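Local structure of STAS/SEC14 domain-containing protein (Shewanella loihica PV-4, 2Q3L) at residues 4-9 with 25-30; 59-64 with 89-94. The protein is of unknown function but has a SpoIIAA-like fold (STAS clan) and may associate with membranes and bind a ligand. All blocks are in the same frame, centred on the assembly; numbering follows the deposited sequence.

Contact 1: 4-9 with 25-30; sequences SNLHGI and KAVGKL
Gly8 and Val27 form an antiparallel hydrogen-bonded pair: Gly8 N donates to Val27 O (2.9 Å) and Val27 N to Gly8 O (2.8 Å). The second bond is the straighter, 164° at its hydrogen, while in the first the donor is tilted from the carbonyl plane. Ile9 faces Ala26 as the adjoining non-hydrogen-bonded pair. Backbone CH groups add weaker contacts, notably Gly28 CA to Leu6 O at 3.5 Å. A side chain on Gly28 would collide with that oxygen and with His7 CB, and its positive phi also favours glycine.

Among apolar contacts, Ile9 and Leu30 cross at about a right angle. Ile9 CG1 rests 4.0 Å from both Leu30 CD1 and CD2; the latter methyl also reaches Gly8 O. Shortening Ile9 to an alanine removes CG1 and CD1, which would probably leave the Leu30 methyls without this partner and open a gap beside Tyr35 and Met38 of helix 32-45. On the side of the sheet to which Val27 points, Leu6 CD2 meets Val27 CG1, brought there with CG anti to the backbone N (chi1 180°).

Polar contacts at the corner run through water. Asn5 ND2 donates to two waters: one also accepts from Lys29 N (2.9 Å) and donates to Leu6 O, the other donates to Lys29 O. Asn5 OD1 accepts from Ser3 OG and bonds His7 NE2 of the second subunit, whereas His7 ND1 pairs with Asp34. His7 and Gly8 also pair with a strand of that subunit, continuing the sheet across the dimer interface. The 163° angle between strand segments 7-9 and 25-27 fits their place in the beta hairpin of strands 7-16 and 19-30, the former outermost in this chain's own part of the mixed sheet of the SpoIIAA-like fold.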
# COMPACT_ATOMS: atom_id res chain seq x y z
N SER A 4 8.33 1.24 8.77
CA SER A 4 7.69 -0.01 9.26
C SER A 4 6.40 0.30 10.03
O SER A 4 6.15 -0.21 11.10
CB SER A 4 8.68 -0.85 10.07
OG SER A 4 9.35 -0.05 11.02
N ASN A 5 5.58 1.15 9.42
CA ASN A 5 4.30 1.60 9.96
C ASN A 5 3.27 0.47 10.21
O ASN A 5 3.12 -0.44 9.40
CB ASN A 5 3.68 2.68 9.04
CG ASN A 5 3.53 2.24 7.49
OD1 ASN A 5 4.54 1.98 6.79
ND2 ASN A 5 2.27 2.25 6.98
N LEU A 6 2.59 0.54 11.35
CA LEU A 6 1.58 -0.46 11.70
C LEU A 6 0.27 -0.17 10.97
O LEU A 6 -0.24 0.95 11.02
CB LEU A 6 1.24 -0.41 13.19
CG LEU A 6 0.18 -1.43 13.62
CD1 LEU A 6 0.81 -2.81 13.76
CD2 LEU A 6 -0.48 -1.03 14.89
N HIS A 7 -0.31 -1.20 10.37
CA HIS A 7 -1.60 -1.03 9.69
C HIS A 7 -2.35 -2.33 9.61
O HIS A 7 -1.78 -3.39 9.82
CB HIS A 7 -1.37 -0.47 8.27
CG HIS A 7 -0.54 -1.36 7.42
ND1 HIS A 7 -1.09 -2.24 6.49
CD2 HIS A 7 0.80 -1.55 7.37
CE1 HIS A 7 -0.11 -2.90 5.90
NE2 HIS A 7 1.04 -2.51 6.42
N GLY A 8 -3.64 -2.23 9.35
CA GLY A 8 -4.47 -3.40 9.14
C GLY A 8 -5.93 -3.18 9.42
O GLY A 8 -6.35 -2.12 9.89
N ILE A 9 -6.71 -4.21 9.13
CA ILE A 9 -8.13 -4.22 9.46
C ILE A 9 -8.36 -5.44 10.31
O ILE A 9 -7.96 -6.53 9.93
CB ILE A 9 -9.04 -4.31 8.24
CG1 ILE A 9 -8.61 -3.28 7.19
CG2 ILE A 9 -10.47 -4.11 8.62
CD1 ILE A 9 -9.35 -3.38 5.86
N LYS A 25 -12.08 -2.67 12.81
CA LYS A 25 -11.19 -1.68 13.36
C LYS A 25 -10.09 -1.52 12.33
O LYS A 25 -9.31 -2.44 12.10
CB LYS A 25 -10.61 -2.04 14.73
CG LYS A 25 -9.75 -0.89 15.24
CD LYS A 25 -9.05 -1.14 16.52
CE LYS A 25 -8.38 0.19 16.93
NZ LYS A 25 -7.65 0.05 18.16
N ALA A 26 -10.05 -0.33 11.74
CA ALA A 26 -9.12 0.02 10.68
C ALA A 26 -7.99 0.87 11.28
O ALA A 26 -8.22 1.91 11.90
CB ALA A 26 -9.85 0.78 9.63
N VAL A 27 -6.75 0.40 11.07
CA VAL A 27 -5.58 1.03 11.67
C VAL A 27 -4.49 1.38 10.66
O VAL A 27 -4.13 0.58 9.82
CB VAL A 27 -4.95 0.08 12.70
CG1 VAL A 27 -3.72 0.71 13.32
CG2 VAL A 27 -5.99 -0.29 13.77
N GLY A 28 -3.96 2.59 10.77
CA GLY A 28 -2.85 3.03 9.94
C GLY A 28 -3.25 3.31 8.52
O GLY A 28 -4.35 3.77 8.28
N LYS A 29 -2.34 3.01 7.58
CA LYS A 29 -2.54 3.25 6.15
C LYS A 29 -2.84 1.89 5.51
O LYS A 29 -1.98 1.05 5.38
CB LYS A 29 -1.27 3.90 5.58
CG LYS A 29 -1.33 4.23 4.08
CD LYS A 29 -2.36 5.26 3.71
CE LYS A 29 -1.97 5.94 2.39
NZ LYS A 29 -3.08 6.71 1.80
N LEU A 30 -4.10 1.70 5.12
CA LEU A 30 -4.60 0.43 4.61
C LEU A 30 -4.09 0.18 3.21
O LEU A 30 -4.00 1.11 2.40
CB LEU A 30 -6.14 0.41 4.62
CG LEU A 30 -6.79 0.76 5.96
CD1 LEU A 30 -8.32 0.53 5.85
CD2 LEU A 30 -6.26 -0.06 7.10
O HOH W 1 0.24 2.88 8.79
O HOH W 2 0.84 0.90 4.76

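Contact 2: 59-64 with 89-94; sequences DITELD and AIIGQG
Asp59 pairs with Ile91 in parallel register, their CA atoms 4.6 Å apart. Its carboxylate turns back along its own chain: with CG anti to the backbone N (chi1 175°), OD1 receives Thr61 N at 2.8 Å, nearly along the C-O axis, and Thr61 OG1 at 2.6 Å through its syn lone pair. The bond to Thr61 N defines an Asx turn, and two bonds grip OD1, which probably limits the turning of the carboxylate.

Ile60 supplies the hydrogen bond between the segments, its N donating to Ile91 O at 2.9 Å, with 155° at the hydrogen. Its side chain reaches across obliquely, CD1 lying 3.6 Å from Ile90 CG2, and CG1 comes close to Ile91 O and near Gly92 CA. A side chain on Gly92 would be tight against CG1. Gln97 and Thr101 of helix 95-107 touch Ile60 and Ile90 respectively. The segments belong to the unit of strand 54-66, helix 68-81 and strand 85-91, a beta-alpha-beta crossover between neighbouring parallel strands of the SpoIIAA-like fold.

At Thr61 the chain is turning a corner, and its CG2 still reaches Ile91 CG2 (4.0 Å) and Gly92 CA (3.8 Å). From Ile60 to Leu63 the chain makes a type I beta turn, closed by Leu63 N bonding Ile60 O at 3.2 Å. Beyond this corner, Leu63 packs on Ala26 and Leu30 of strand 19-30.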
# COMPACT_ATOMS: atom_id res chain seq x y z
N ASP A 59 -14.49 1.17 13.69
CA ASP A 59 -13.65 2.04 14.52
C ASP A 59 -12.52 2.53 13.59
O ASP A 59 -11.70 1.74 13.08
CB ASP A 59 -13.16 1.28 15.77
CG ASP A 59 -12.18 2.09 16.64
OD1 ASP A 59 -11.60 3.08 16.17
OD2 ASP A 59 -11.93 1.68 17.79
N ILE A 60 -12.57 3.82 13.31
CA ILE A 60 -11.56 4.49 12.52
C ILE A 60 -10.72 5.45 13.37
O ILE A 60 -10.04 6.31 12.82
CB ILE A 60 -12.18 5.25 11.30
CG1 ILE A 60 -13.10 6.40 11.73
CG2 ILE A 60 -12.94 4.26 10.41
CD1 ILE A 60 -13.65 7.21 10.53
N THR A 61 -10.73 5.27 14.70
CA THR A 61 -9.98 6.15 15.59
C THR A 61 -8.45 6.15 15.33
O THR A 61 -7.77 7.16 15.58
CB THR A 61 -10.19 5.81 17.10
OG1 THR A 61 -9.76 4.46 17.39
CG2 THR A 61 -11.65 5.99 17.52
N GLU A 62 -7.92 5.04 14.83
CA GLU A 62 -6.48 4.92 14.58
C GLU A 62 -6.18 4.75 13.08
O GLU A 62 -5.10 4.31 12.70
CB GLU A 62 -5.92 3.75 15.39
CG GLU A 62 -5.98 3.93 16.90
CD GLU A 62 -5.67 2.63 17.63
OE1 GLU A 62 -5.06 1.73 17.01
OE2 GLU A 62 -6.06 2.49 18.81
N LEU A 63 -7.15 5.12 12.24
CA LEU A 63 -7.01 5.08 10.80
C LEU A 63 -6.32 6.31 10.27
O LEU A 63 -6.76 7.41 10.53
CB LEU A 63 -8.40 5.03 10.16
CG LEU A 63 -8.43 4.92 8.62
CD1 LEU A 63 -7.66 3.71 8.12
CD2 LEU A 63 -9.83 4.90 8.12
N ASP A 64 -5.25 6.13 9.50
CA ASP A 64 -4.55 7.23 8.85
C ASP A 64 -5.16 7.42 7.45
O ASP A 64 -5.47 8.51 7.07
CB ASP A 64 -3.04 6.96 8.77
CG ASP A 64 -2.36 6.85 10.17
OD1 ASP A 64 -2.85 7.46 11.16
OD2 ASP A 64 -1.29 6.18 10.26
N ALA A 89 -22.42 2.14 12.33
CA ALA A 89 -21.92 3.11 13.30
C ALA A 89 -20.45 3.36 13.04
O ALA A 89 -19.69 2.43 13.05
CB ALA A 89 -22.08 2.57 14.70
N ILE A 90 -20.06 4.62 12.85
CA ILE A 90 -18.67 4.96 12.71
C ILE A 90 -18.15 5.57 14.00
O ILE A 90 -18.70 6.51 14.49
CB ILE A 90 -18.46 5.98 11.60
CG1 ILE A 90 -19.08 5.48 10.28
CG2 ILE A 90 -16.99 6.28 11.42
CD1 ILE A 90 -18.55 4.19 9.81
N ILE A 91 -17.06 5.04 14.52
CA ILE A 91 -16.44 5.53 15.74
C ILE A 91 -15.14 6.21 15.39
O ILE A 91 -14.23 5.58 14.87
CB ILE A 91 -16.20 4.39 16.74
CG1 ILE A 91 -17.56 3.82 17.12
CG2 ILE A 91 -15.48 4.89 18.00
CD1 ILE A 91 -17.51 2.84 18.22
N GLY A 92 -15.07 7.51 15.64
CA GLY A 92 -13.85 8.26 15.35
C GLY A 92 -13.77 9.49 16.22
O GLY A 92 -14.34 9.55 17.29
N GLN A 93 -13.03 10.49 15.76
CA GLN A 93 -12.89 11.70 16.51
C GLN A 93 -12.94 12.86 15.57
O GLN A 93 -12.34 12.82 14.49
CB GLN A 93 -11.53 11.71 17.22
N GLY A 94 -13.63 13.92 15.97
CA GLY A 94 -13.62 15.17 15.21
C GLY A 94 -14.73 15.35 14.19
O GLY A 94 -15.31 14.38 13.69

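Overall arrangement
Contacts 1 and 2 lie in series along the chain, their centres about 12 Å apart, and adjoin through neighbouring strands 19-30 and 54-66 of one sheet. Gly28 is the junction: Gly28 N lies 2.8 Å from Glu62 O and Gly28 O 2.8 Å from Asp64 N, both probable hydrogen bonds, which join the two chain corners. A salt bridge from Lys25 of contact 1 to Glu62 of contact 2 adds a charged link. Side chains of Ile9 in contact 1 and Ile60 in contact 2 each come within about 4 Å of bound methylpentanediol, probably from crystallisation but possibly marking a pocket. The sodium ion is more remote, about 10 Å from the Ile90 side chain.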